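Local coordinates for protein serpin (Taeniopygia guttata, PDB 5HGC) that binds the steroid cortisol and, as a member of the serpin family, may also inhibit serine proteases, at residues Gly210-Tyr215 / Val225-Asn230; Thr234-Leu239 / Leu358-Asp363; Met205-Gly210 / Phe268-Phe273. One frame throughout, in Å; residues are numbered along the deposited sequence.

Interaction 1 of 3, residues Gly210-Tyr215 / Val225-Asn230. With HCY ((11alpha,14beta)-11,17,21-trihydroxypregn-4-ene-3,20-dione), chain B.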
loop_
_atom_site.group_PDB
_atom_site.type_symbol
_atom_site.label_atom_id
_atom_site.label_comp_id
_atom_site.label_asym_id
_atom_site.label_seq_id
_atom_site.Cartn_x
_atom_site.Cartn_y
_atom_site.Cartn_z
ATOM N N GLY A 210 -7.655 -26.385 -7.107
ATOM C CA GLY A 210 -6.247 -26.711 -7.240
ATOM C C GLY A 210 -5.533 -26.582 -5.932
ATOM O O GLY A 210 -6.175 -26.353 -4.939
ATOM N N ARG A 211 -4.214 -26.770 -5.926
ATOM C CA ARG A 211 -3.417 -26.720 -4.701
ATOM C C ARG A 211 -2.961 -25.279 -4.380
ATOM O O ARG A 211 -2.255 -24.669 -5.181
ATOM C CB ARG A 211 -2.205 -27.657 -4.794
ATOM C CG ARG A 211 -2.567 -29.129 -4.870
ATOM C CD ARG A 211 -1.414 -30.027 -5.283
ATOM N NE ARG A 211 -0.449 -30.053 -4.209
ATOM C CZ ARG A 211 0.831 -29.683 -4.325
ATOM N NH1 ARG A 211 1.318 -29.295 -5.516
ATOM N NH2 ARG A 211 1.639 -29.735 -3.248
ATOM N N PHE A 212 -3.366 -24.743 -3.226
ATOM C CA PHE A 212 -2.961 -23.417 -2.813
ATOM C C PHE A 212 -2.371 -23.411 -1.415
ATOM O O PHE A 212 -2.774 -24.223 -0.558
ATOM C CB PHE A 212 -4.165 -22.508 -2.853
ATOM C CG PHE A 212 -4.885 -22.533 -4.159
ATOM C CD1 PHE A 212 -4.294 -22.009 -5.318
ATOM C CD2 PHE A 212 -6.154 -23.076 -4.245
ATOM C CE1 PHE A 212 -4.976 -22.051 -6.540
ATOM C CE2 PHE A 212 -6.858 -23.091 -5.453
ATOM C CZ PHE A 212 -6.265 -22.601 -6.612
ATOM N N ASP A 213 -1.463 -22.467 -1.159
ATOM C CA ASP A 213 -0.922 -22.267 0.154
ATOM C C ASP A 213 -2.073 -21.938 1.056
ATOM O O ASP A 213 -2.961 -21.144 0.706
ATOM C CB ASP A 213 0.161 -21.193 0.141
ATOM C CG ASP A 213 1.477 -21.695 -0.519
ATOM O OD1 ASP A 213 1.524 -22.840 -1.048
ATOM O OD2 ASP A 213 2.484 -20.955 -0.538
ATOM N N PHE A 214 -2.093 -22.627 2.189
ATOM C CA PHE A 214 -3.201 -22.558 3.122
ATOM C C PHE A 214 -2.693 -22.642 4.547
ATOM O O PHE A 214 -1.688 -23.320 4.814
ATOM C CB PHE A 214 -4.159 -23.703 2.844
ATOM C CG PHE A 214 -5.266 -23.800 3.832
ATOM C CD1 PHE A 214 -5.105 -24.554 5.043
ATOM C CD2 PHE A 214 -6.476 -23.144 3.594
ATOM C CE1 PHE A 214 -6.122 -24.590 6.002
ATOM C CE2 PHE A 214 -7.518 -23.208 4.541
ATOM C CZ PHE A 214 -7.350 -23.915 5.734
ATOM N N TYR A 215 -3.383 -21.960 5.462
ATOM C CA TYR A 215 -3.136 -22.113 6.889
ATOM C C TYR A 215 -4.325 -21.614 7.638
ATOM O O TYR A 215 -4.891 -20.609 7.233
ATOM C CB TYR A 215 -1.915 -21.309 7.322
ATOM C CG TYR A 215 -1.646 -21.379 8.816
ATOM C CD1 TYR A 215 -1.248 -22.583 9.430
ATOM C CD2 TYR A 215 -1.810 -20.241 9.626
ATOM C CE1 TYR A 215 -1.024 -22.645 10.795
ATOM C CE2 TYR A 215 -1.585 -20.315 10.981
ATOM C CZ TYR A 215 -1.188 -21.518 11.548
ATOM O OH TYR A 215 -0.963 -21.574 12.894
ATOM N N VAL A 225 -5.251 -17.931 2.780
ATOM C CA VAL A 225 -4.911 -18.512 1.509
ATOM C C VAL A 225 -3.934 -17.574 0.815
ATOM O O VAL A 225 -4.157 -16.345 0.758
ATOM C CB VAL A 225 -6.166 -18.758 0.646
ATOM C CG1 VAL A 225 -5.798 -19.254 -0.730
ATOM C CG2 VAL A 225 -7.072 -19.805 1.314
ATOM N N ARG A 226 -2.851 -18.141 0.289
ATOM C CA ARG A 226 -1.858 -17.347 -0.395
ATOM C C ARG A 226 -1.722 -17.737 -1.876
ATOM O O ARG A 226 -1.501 -18.899 -2.196
ATOM C CB ARG A 226 -0.519 -17.460 0.323
ATOM C CG ARG A 226 0.568 -16.645 -0.339
ATOM C CD ARG A 226 1.342 -17.529 -1.298
ATOM N NE ARG A 226 2.390 -18.217 -0.550
ATOM C CZ ARG A 226 3.438 -17.609 -0.013
ATOM N NH1 ARG A 226 3.609 -16.279 -0.169
ATOM N NH2 ARG A 226 4.302 -18.309 0.686
ATOM N N LEU A 227 -1.824 -16.745 -2.756
ATOM C CA LEU A 227 -1.829 -16.929 -4.205
ATOM C C LEU A 227 -0.682 -16.138 -4.754
ATOM O O LEU A 227 -0.526 -14.974 -4.372
ATOM C CB LEU A 227 -3.143 -16.407 -4.824
ATOM C CG LEU A 227 -4.440 -17.157 -4.480
ATOM C CD1 LEU A 227 -5.598 -16.728 -5.380
ATOM C CD2 LEU A 227 -4.168 -18.656 -4.604
ATOM N N HIS A 228 0.138 -16.743 -5.611
ATOM C CA HIS A 228 1.221 -15.988 -6.227
ATOM C C HIS A 228 0.731 -15.255 -7.437
ATOM O O HIS A 228 -0.119 -15.746 -8.213
ATOM C CB HIS A 228 2.390 -16.871 -6.640
ATOM C CG HIS A 228 3.121 -17.455 -5.481
ATOM N ND1 HIS A 228 3.558 -16.688 -4.416
ATOM C CD2 HIS A 228 3.497 -18.720 -5.216
ATOM C CE1 HIS A 228 4.164 -17.466 -3.537
ATOM N NE2 HIS A 228 4.145 -18.700 -4.005
ATOM N N TYR A 229 1.298 -14.073 -7.598
ATOM C CA TYR A 229 1.324 -13.424 -8.907
ATOM C C TYR A 229 2.514 -13.926 -9.760
ATOM O O TYR A 229 3.571 -14.373 -9.223
ATOM C CB TYR A 229 1.404 -11.929 -8.714
ATOM C CG TYR A 229 0.130 -11.262 -8.201
ATOM C CD1 TYR A 229 -1.040 -11.232 -8.980
ATOM C CD2 TYR A 229 0.103 -10.644 -6.932
ATOM C CE1 TYR A 229 -2.188 -10.586 -8.521
ATOM C CE2 TYR A 229 -1.038 -10.019 -6.447
ATOM C CZ TYR A 229 -2.162 -9.962 -7.257
ATOM O OH TYR A 229 -3.278 -9.314 -6.796
ATOM N N ASN A 230 2.350 -13.849 -11.078
ATOM C CA ASN A 230 3.505 -13.914 -11.993
ATOM C C ASN A 230 4.455 -12.829 -11.597
ATOM O O ASN A 230 4.025 -11.708 -11.290
ATOM C CB ASN A 230 3.083 -13.691 -13.439
ATOM C CG ASN A 230 2.427 -14.910 -14.022
ATOM O OD1 ASN A 230 1.492 -14.795 -14.830
ATOM N ND2 ASN A 230 2.888 -16.113 -13.598
HETATM C C1 HCY B . 9.129 -11.535 8.055
HETATM C C2 HCY B . 9.588 -10.755 9.285
HETATM C C3 HCY B . 9.785 -9.287 8.982
HETATM C C4 HCY B . 9.239 -8.690 7.740
HETATM C C5 HCY B . 8.295 -9.342 7.051
HETATM C C6 HCY B . 7.421 -8.567 6.090
HETATM C C7 HCY B . 7.333 -9.307 4.736
HETATM C C8 HCY B . 7.128 -10.825 4.810
HETATM C C9 HCY B . 8.149 -11.450 5.785
HETATM C C10 HCY B . 8.068 -10.842 7.204
HETATM C C12 HCY B . 8.213 -13.637 4.303
HETATM C C11 HCY B . 8.243 -13.015 5.717
HETATM C C13 HCY B . 7.125 -12.977 3.403
HETATM C C14 HCY B . 7.320 -11.460 3.450
HETATM C C15 HCY B . 6.599 -10.937 2.230
HETATM C C16 HCY B . 6.761 -12.016 1.168
HETATM C C17 HCY B . 7.312 -13.271 1.892
HETATM C C18 HCY B . 5.673 -13.380 3.793
HETATM C C19 HCY B . 6.697 -10.982 7.899
HETATM C C20 HCY B . 6.696 -14.564 1.388
HETATM C C21 HCY B . 7.516 -15.837 1.337
HETATM O O1 HCY B . 10.340 -8.589 9.806
HETATM O O2 HCY B . 7.086 -13.455 6.436
HETATM O O3 HCY B . 8.712 -13.432 1.567
HETATM O O4 HCY B . 5.533 -14.600 1.017
HETATM O O5 HCY B . 6.586 -16.843 1.735
HETATM O O HOH W 1 -0.629 -20.891 -3.612
#

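Interaction 2 of 3, residues Thr234-Leu239 / Leu358-Asp363. With HCY ((11alpha,14beta)-11,17,21-trihydroxypregn-4-ene-3,20-dione), chain B.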
loop_
_atom_site.group_PDB
_atom_site.type_symbol
_atom_site.label_atom_id
_atom_site.label_comp_id
_atom_site.label_asym_id
_atom_site.label_seq_id
_atom_site.Cartn_x
_atom_site.Cartn_y
_atom_site.Cartn_z
ATOM N N THR A 234 3.041 -11.461 -4.270
ATOM C CA THR A 234 2.205 -12.529 -3.758
ATOM C C THR A 234 1.044 -11.932 -2.952
ATOM O O THR A 234 1.189 -10.861 -2.364
ATOM C CB THR A 234 3.086 -13.491 -2.904
ATOM O OG1 THR A 234 2.372 -14.706 -2.655
ATOM C CG2 THR A 234 3.575 -12.833 -1.579
ATOM N N ALA A 235 -0.109 -12.599 -2.947
ATOM C CA ALA A 235 -1.270 -12.106 -2.180
ATOM C C ALA A 235 -1.689 -13.059 -1.053
ATOM O O ALA A 235 -1.911 -14.238 -1.316
ATOM C CB ALA A 235 -2.412 -11.825 -3.118
ATOM N N PHE A 236 -1.742 -12.573 0.187
ATOM C CA PHE A 236 -2.348 -13.313 1.357
ATOM C C PHE A 236 -3.785 -12.880 1.526
ATOM O O PHE A 236 -4.045 -11.683 1.663
ATOM C CB PHE A 236 -1.644 -12.989 2.672
ATOM C CG PHE A 236 -0.281 -13.630 2.812
ATOM C CD1 PHE A 236 0.767 -13.358 1.861
ATOM C CD2 PHE A 236 -0.000 -14.470 3.907
ATOM C CE1 PHE A 236 2.046 -13.931 1.996
ATOM C CE2 PHE A 236 1.278 -15.049 4.043
ATOM C CZ PHE A 236 2.301 -14.773 3.101
ATOM N N LEU A 237 -4.717 -13.836 1.472
ATOM C CA LEU A 237 -6.143 -13.534 1.525
ATOM C C LEU A 237 -6.581 -14.101 2.850
ATOM O O LEU A 237 -6.435 -15.312 3.085
ATOM C CB LEU A 237 -6.857 -14.210 0.376
ATOM C CG LEU A 237 -6.084 -14.200 -0.941
ATOM C CD1 LEU A 237 -6.746 -15.115 -1.983
ATOM C CD2 LEU A 237 -5.963 -12.763 -1.460
ATOM N N VAL A 238 -7.078 -13.227 3.725
ATOM C CA VAL A 238 -7.316 -13.569 5.126
ATOM C C VAL A 238 -8.788 -13.418 5.411
ATOM O O VAL A 238 -9.347 -12.324 5.321
ATOM C CB VAL A 238 -6.535 -12.667 6.074
ATOM C CG1 VAL A 238 -6.726 -13.105 7.538
ATOM C CG2 VAL A 238 -5.080 -12.664 5.684
ATOM N N LEU A 239 -9.409 -14.541 5.730
ATOM C CA LEU A 239 -10.862 -14.654 5.949
ATOM C C LEU A 239 -11.045 -14.906 7.433
ATOM O O LEU A 239 -10.803 -16.031 7.850
ATOM C CB LEU A 239 -11.424 -15.818 5.149
ATOM C CG LEU A 239 -12.930 -15.950 5.094
ATOM C CD1 LEU A 239 -13.556 -14.692 4.506
ATOM C CD2 LEU A 239 -13.285 -17.145 4.246
ATOM N N LEU A 358 -3.547 -8.836 1.505
ATOM C CA LEU A 358 -2.239 -8.237 1.774
ATOM C C LEU A 358 -1.301 -8.636 0.638
ATOM O O LEU A 358 -1.112 -9.835 0.362
ATOM C CB LEU A 358 -1.671 -8.653 3.128
ATOM C CG LEU A 358 -2.679 -8.749 4.280
ATOM C CD1 LEU A 358 -2.004 -9.364 5.488
ATOM C CD2 LEU A 358 -3.272 -7.390 4.624
ATOM N N ILE A 359 -0.747 -7.639 -0.056
ATOM C CA ILE A 359 0.054 -7.938 -1.233
ATOM C C ILE A 359 1.460 -7.578 -0.916
ATOM O O ILE A 359 1.707 -6.470 -0.469
ATOM C CB ILE A 359 -0.457 -7.206 -2.454
ATOM C CG1 ILE A 359 -1.938 -7.597 -2.680
ATOM C CG2 ILE A 359 0.428 -7.509 -3.638
ATOM C CD1 ILE A 359 -2.727 -6.771 -3.698
ATOM N N PHE A 360 2.364 -8.528 -1.114
ATOM C CA PHE A 360 3.794 -8.335 -0.830
ATOM C C PHE A 360 4.670 -8.581 -2.076
ATOM O O PHE A 360 4.257 -9.313 -3.047
ATOM C CB PHE A 360 4.305 -9.279 0.257
ATOM C CG PHE A 360 3.507 -9.259 1.539
ATOM C CD1 PHE A 360 2.394 -10.125 1.709
ATOM C CD2 PHE A 360 3.866 -8.397 2.589
ATOM C CE1 PHE A 360 1.656 -10.124 2.882
ATOM C CE2 PHE A 360 3.125 -8.405 3.761
ATOM C CZ PHE A 360 2.024 -9.273 3.911
ATOM N N ASP A 361 5.881 -8.004 -2.038
ATOM C CA ASP A 361 6.927 -8.442 -2.964
ATOM C C ASP A 361 7.889 -9.466 -2.311
ATOM O O ASP A 361 8.499 -9.136 -1.288
ATOM C CB ASP A 361 7.679 -7.239 -3.545
ATOM C CG ASP A 361 8.818 -7.650 -4.485
ATOM O OD1 ASP A 361 8.687 -8.705 -5.182
ATOM O OD2 ASP A 361 9.858 -6.916 -4.505
ATOM N N ARG A 362 8.023 -10.665 -2.912
ATOM C CA ARG A 362 8.944 -11.716 -2.435
ATOM C C ARG A 362 10.435 -11.420 -2.642
ATOM O O ARG A 362 11.237 -11.895 -1.844
ATOM C CB ARG A 362 8.621 -13.106 -2.985
ATOM C CG ARG A 362 7.310 -13.717 -2.536
ATOM C CD ARG A 362 7.008 -14.911 -3.435
ATOM N NE ARG A 362 6.364 -14.464 -4.674
ATOM C CZ ARG A 362 6.086 -15.245 -5.721
ATOM N NH1 ARG A 362 6.442 -16.540 -5.673
ATOM N NH2 ARG A 362 5.473 -14.727 -6.819
ATOM N N ASP A 363 10.796 -10.634 -3.670
ATOM C CA ASP A 363 12.184 -10.137 -3.878
ATOM C C ASP A 363 12.694 -9.100 -2.896
ATOM O O ASP A 363 13.884 -9.073 -2.598
ATOM C CB ASP A 363 12.370 -9.576 -5.260
ATOM C CG ASP A 363 12.322 -10.643 -6.322
ATOM O OD1 ASP A 363 12.509 -11.871 -6.041
ATOM O OD2 ASP A 363 12.061 -10.246 -7.462
HETATM C C1 HCY B . 9.129 -11.535 8.055
HETATM C C2 HCY B . 9.588 -10.755 9.285
HETATM C C3 HCY B . 9.785 -9.287 8.982
HETATM C C4 HCY B . 9.239 -8.690 7.740
HETATM C C5 HCY B . 8.295 -9.342 7.051
HETATM C C6 HCY B . 7.421 -8.567 6.090
HETATM C C7 HCY B . 7.333 -9.307 4.736
HETATM C C8 HCY B . 7.128 -10.825 4.810
HETATM C C9 HCY B . 8.149 -11.450 5.785
HETATM C C10 HCY B . 8.068 -10.842 7.204
HETATM C C12 HCY B . 8.213 -13.637 4.303
HETATM C C11 HCY B . 8.243 -13.015 5.717
HETATM C C13 HCY B . 7.125 -12.977 3.403
HETATM C C14 HCY B . 7.320 -11.460 3.450
HETATM C C15 HCY B . 6.599 -10.937 2.230
HETATM C C16 HCY B . 6.761 -12.016 1.168
HETATM C C17 HCY B . 7.312 -13.271 1.892
HETATM C C18 HCY B . 5.673 -13.380 3.793
HETATM C C19 HCY B . 6.697 -10.982 7.899
HETATM C C20 HCY B . 6.696 -14.564 1.388
HETATM C C21 HCY B . 7.516 -15.837 1.337
HETATM O O1 HCY B . 10.340 -8.589 9.806
HETATM O O2 HCY B . 7.086 -13.455 6.436
HETATM O O3 HCY B . 8.712 -13.432 1.567
HETATM O O4 HCY B . 5.533 -14.600 1.017
HETATM O O5 HCY B . 6.586 -16.843 1.735
#

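Interaction 3 of 3, residues Met205-Gly210 / Phe268-Phe273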
loop_
_atom_site.group_PDB
_atom_site.type_symbol
_atom_site.label_atom_id
_atom_site.label_comp_id
_atom_site.label_asym_id
_atom_site.label_seq_id
_atom_site.Cartn_x
_atom_site.Cartn_y
_atom_site.Cartn_z
ATOM N N MET A 205 -18.124 -13.797 -8.294
ATOM C CA MET A 205 -17.283 -14.690 -7.512
ATOM C C MET A 205 -16.524 -15.630 -8.449
ATOM O O MET A 205 -17.129 -16.389 -9.199
ATOM C CB MET A 205 -18.163 -15.440 -6.540
ATOM C CG MET A 205 -17.409 -16.262 -5.532
ATOM S SD MET A 205 -16.604 -15.233 -4.304
ATOM C CE MET A 205 -17.904 -14.594 -3.228
ATOM N N MET A 206 -15.193 -15.503 -8.461
ATOM C CA MET A 206 -14.349 -16.311 -9.327
ATOM C C MET A 206 -14.168 -17.637 -8.641
ATOM O O MET A 206 -14.411 -17.734 -7.427
ATOM C CB MET A 206 -12.999 -15.674 -9.526
ATOM C CG MET A 206 -13.049 -14.211 -9.893
ATOM S SD MET A 206 -11.383 -13.643 -10.282
ATOM C CE MET A 206 -10.612 -13.324 -8.674
ATOM N N TYR A 207 -13.758 -18.644 -9.418
ATOM C CA TYR A 207 -13.665 -20.026 -8.984
ATOM C C TYR A 207 -12.477 -20.674 -9.611
ATOM O O TYR A 207 -12.195 -20.526 -10.824
ATOM C CB TYR A 207 -14.920 -20.859 -9.364
ATOM C CG TYR A 207 -14.709 -22.335 -9.087
ATOM C CD1 TYR A 207 -14.778 -22.827 -7.774
ATOM C CD2 TYR A 207 -14.375 -23.251 -10.136
ATOM C CE1 TYR A 207 -14.559 -24.160 -7.487
ATOM C CE2 TYR A 207 -14.143 -24.608 -9.860
ATOM C CZ TYR A 207 -14.235 -25.060 -8.521
ATOM O OH TYR A 207 -13.947 -26.383 -8.179
ATOM N N GLN A 208 -11.822 -21.471 -8.791
ATOM C CA GLN A 208 -10.715 -22.273 -9.244
ATOM C C GLN A 208 -10.560 -23.484 -8.313
ATOM O O GLN A 208 -10.790 -23.400 -7.094
ATOM C CB GLN A 208 -9.496 -21.378 -9.192
ATOM C CG GLN A 208 -8.320 -21.845 -9.977
ATOM C CD GLN A 208 -7.057 -21.122 -9.573
ATOM O OE1 GLN A 208 -5.992 -21.719 -9.676
ATOM N NE2 GLN A 208 -7.152 -19.844 -9.097
ATOM N N MET A 209 -10.161 -24.611 -8.878
ATOM C CA MET A 209 -9.859 -25.807 -8.068
ATOM C C MET A 209 -8.383 -26.176 -8.202
ATOM O O MET A 209 -7.892 -26.244 -9.307
ATOM C CB MET A 209 -10.750 -26.945 -8.533
ATOM C CG MET A 209 -10.683 -28.199 -7.668
ATOM S SD MET A 209 -11.719 -29.582 -8.213
ATOM C CE MET A 209 -11.041 -29.952 -9.858
ATOM N N GLY A 210 -7.655 -26.385 -7.107
ATOM C CA GLY A 210 -6.247 -26.711 -7.240
ATOM C C GLY A 210 -5.533 -26.582 -5.932
ATOM O O GLY A 210 -6.175 -26.353 -4.939
ATOM N N PHE A 268 -5.047 -29.044 -1.730
ATOM C CA PHE A 268 -6.008 -29.046 -2.833
ATOM C C PHE A 268 -7.418 -28.638 -2.323
ATOM O O PHE A 268 -7.879 -29.084 -1.246
ATOM C CB PHE A 268 -6.016 -30.407 -3.473
ATOM C CG PHE A 268 -6.824 -30.484 -4.719
ATOM C CD1 PHE A 268 -6.224 -30.224 -5.965
ATOM C CD2 PHE A 268 -8.176 -30.827 -4.664
ATOM C CE1 PHE A 268 -6.979 -30.317 -7.154
ATOM C CE2 PHE A 268 -8.936 -30.910 -5.811
ATOM C CZ PHE A 268 -8.350 -30.651 -7.070
ATOM N N MET A 269 -8.074 -27.743 -3.066
ATOM C CA MET A 269 -9.314 -27.093 -2.609
ATOM C C MET A 269 -10.117 -26.448 -3.708
ATOM O O MET A 269 -9.606 -26.179 -4.826
ATOM C CB MET A 269 -9.032 -26.036 -1.536
ATOM C CG MET A 269 -8.238 -24.843 -2.021
ATOM S SD MET A 269 -7.880 -23.593 -0.765
ATOM C CE MET A 269 -6.502 -24.363 0.067
ATOM N N ASN A 270 -11.357 -26.157 -3.352
ATOM C CA ASN A 270 -12.213 -25.324 -4.149
ATOM C C ASN A 270 -12.119 -23.938 -3.587
ATOM O O ASN A 270 -12.338 -23.745 -2.359
ATOM C CB ASN A 270 -13.626 -25.835 -4.034
ATOM C CG ASN A 270 -13.748 -27.196 -4.660
ATOM O OD1 ASN A 270 -13.431 -27.361 -5.842
ATOM N ND2 ASN A 270 -14.081 -28.195 -3.856
ATOM N N LEU A 271 -11.745 -22.999 -4.466
ATOM C CA LEU A 271 -11.472 -21.615 -4.064
ATOM C C LEU A 271 -12.428 -20.708 -4.792
ATOM O O LEU A 271 -12.542 -20.770 -6.039
ATOM C CB LEU A 271 -10.014 -21.194 -4.287
ATOM C CG LEU A 271 -9.628 -19.816 -3.720
ATOM C CD1 LEU A 271 -9.805 -19.640 -2.207
ATOM C CD2 LEU A 271 -8.188 -19.500 -4.148
ATOM N N TYR A 272 -13.129 -19.916 -3.983
ATOM C CA TYR A 272 -14.037 -18.930 -4.452
ATOM C C TYR A 272 -13.537 -17.591 -3.958
ATOM O O TYR A 272 -13.335 -17.376 -2.750
ATOM C CB TYR A 272 -15.450 -19.202 -3.941
ATOM C CG TYR A 272 -16.115 -20.379 -4.593
ATOM C CD1 TYR A 272 -16.851 -20.227 -5.776
ATOM C CD2 TYR A 272 -16.028 -21.650 -4.022
ATOM C CE1 TYR A 272 -17.466 -21.312 -6.383
ATOM C CE2 TYR A 272 -16.638 -22.732 -4.613
ATOM C CZ TYR A 272 -17.354 -22.558 -5.790
ATOM O OH TYR A 272 -17.920 -23.652 -6.388
ATOM N N PHE A 273 -13.329 -16.684 -4.900
ATOM C CA PHE A 273 -12.737 -15.386 -4.579
ATOM C C PHE A 273 -13.322 -14.311 -5.455
ATOM O O PHE A 273 -13.423 -14.519 -6.633
ATOM C CB PHE A 273 -11.216 -15.410 -4.696
ATOM C CG PHE A 273 -10.575 -14.206 -4.097
ATOM C CD1 PHE A 273 -10.582 -14.021 -2.725
ATOM C CD2 PHE A 273 -10.025 -13.220 -4.909
ATOM C CE1 PHE A 273 -10.018 -12.901 -2.143
ATOM C CE2 PHE A 273 -9.456 -12.066 -4.346
ATOM C CZ PHE A 273 -9.451 -11.907 -2.952
#

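Interaction 1 of 3, residues Gly210-Tyr215 / Val225-Asn230
Asp213 OD2 takes the N-H of Arg226 NE at 2.7 Å, a nearly straight salt bridge across the beta hairpin of strands 211-217 and 222-228, part of sheet B of the serpin fold. The carboxylate is met on its anti side, with its plane turned 60° from the guanidinium, while OD2 lies close to the guanidinium plane, at its edge. Arg226 leaves the backbone with CG anti to N (chi1 -180°) and then bends twice, which brings NE back alongside Asp213 and turns both terminal nitrogens to the bound cortisol: NH1 reaches its O4 at 2.8 Å and NH2 its O5 at 2.9 Å. All three nitrogens thus have an acceptor, and Asp213 is a second-shell residue that helps to fix the rotation of the group, together with Thr234, whose OG1 also bonds NH1. His228 CE1 lies over one guanidinium face, toward its rim, its ND1 tied to Thr234.

The backbones pair less regularly. Arg226 N bonds to Asp213 O at 3.0 Å, but the return link runs through a water that accepts from Asp213 N and donates to Arg226 O. On the face away from the salt bridge Val225 CG2 sits beside the Phe214 ring. Phe212 reaches towards the neighbouring strand as well, its ring atom CD1 pressing on the Leu227 methyl CD2 at 3.4 Å.

Interaction 2 of 3, residues Thr234-Leu239 / Leu358-Asp363
Thr234 gives up the most surface here, and it works through both backbone and side chain. Its N donates to Phe360 O at 2.8 Å and its O accepts from Phe360 N, a two-way bridge between strands 233-240 and 355-361, which run antiparallel. OG1 stands anti to the backbone N (chi1 -166°) and faces the preceding strand, where it is hydrogen-bonded to Arg226 NH1 and His228 ND1. It is therefore a second-shell grip on the arginine that holds cortisol. That torsion puts the methyl between N and the carbonyl carbon, where it meets the CG methylene of Arg362. Thr234 CG2 also comes to 3.7 Å from cortisol O4. Arg362 NE passes Thr234 CB on its way to the carbonyl of Ser232.

At the next hydrogen-bonded pair, two residues along, Leu358 repeats the two-way bridge, Phe236 N bonding to Leu358 O and Leu358 N to Phe236 O. Phe236 CB and Leu358 CB are 4.4 Å apart, and the leucine side chain leans on Ile257 of helix 254-263.

Phe236 offers its ring face to the edge of Phe360 in an offset edge-to-face pair, planes at 80° and centroids 5.2 Å apart. Its own edge points at cortisol O4, with CZ touching the steroid methyl C18, while Phe360 CB packs on C15 at 3.5 Å. With a serine in place of Phe236, the Phe360 edge is likely to lose the face it rests on, opening a gap beside C18 and leaving Phe360 less firmly held. The ladder forms the floor of a steroid site on serpin sheet B, beside helix 254-263, as in corticosteroid-binding globulin.

Interaction 3 of 3, residues Met205-Gly210 / Phe268-Phe273
Met206 with Phe273, Gln208 with Leu271 and Gly210 with Met269 each exchange an N-H...O pair in both directions. The result is a regular antiparallel ladder between strands 200-209 and 265-283. Between these bridges the CA-H groups of Tyr207, Met209 and Tyr272 lie against carbonyl oxygens of the opposite strand.

One side-chain hydrogen bond joins the strands. Tyr207 OH donates to Asn270 OD1 at 2.6 Å, the amide oxygen lying at the edge of the ring and nearly in its plane. Ring and amide run alongside each other, their planes 22° apart. Asn270 ND2 has a weak bond to Thr348 on the other side.

Aromatic contacts cover the same face. Tyr207 CD1 comes down over one face of the Tyr272 ring, toward its rim, 3.3 Å from its CZ; the two rings are inclined at 46°, so this is neither a stack nor an edge-to-face pair. Extended with CG anti to the backbone N (chi1 -172°), Met209 lays its CG on Phe268 CZ at 3.4 Å, and its SD makes an oblique Met-aromatic contact with that ring. The face with Met206 and Phe273 is buried, and there the methionine CE meets the phenylalanine ring edge at CD2, 3.8 Å away.

Gly210 closes the ladder. Phe268 CD1 packs on Gly210 CA at 3.7 Å, and at the glycine's backbone angles a side chain would run into the carbonyl O of Met209. Here the chain turns a corner, passing from this strand pair of serpin sheet C into the first strand of sheet B.

Gly210 belongs to both interaction 3 and interaction 1, whose centres are about 10 Å apart: the chain turns a corner there, from strand 200-209 toward strand 211-217. Strand 265-283 pairs with both, and Met269 on it packs against Phe212 and Phe214. Interaction 2 lies about 9 Å from interaction 1, centre to centre, and about 17 Å from interaction 3; strands 222-228 and 233-240 are consecutive in the chain and adjacent in the sheet. In sequence, interaction 1 is nested inside the loop closed by interaction 3 and precedes interaction 2, while the segments of 2 and 3 alternate. Interactions 1 and 2 both touch cortisol, so the pocket is built across adjoining strands.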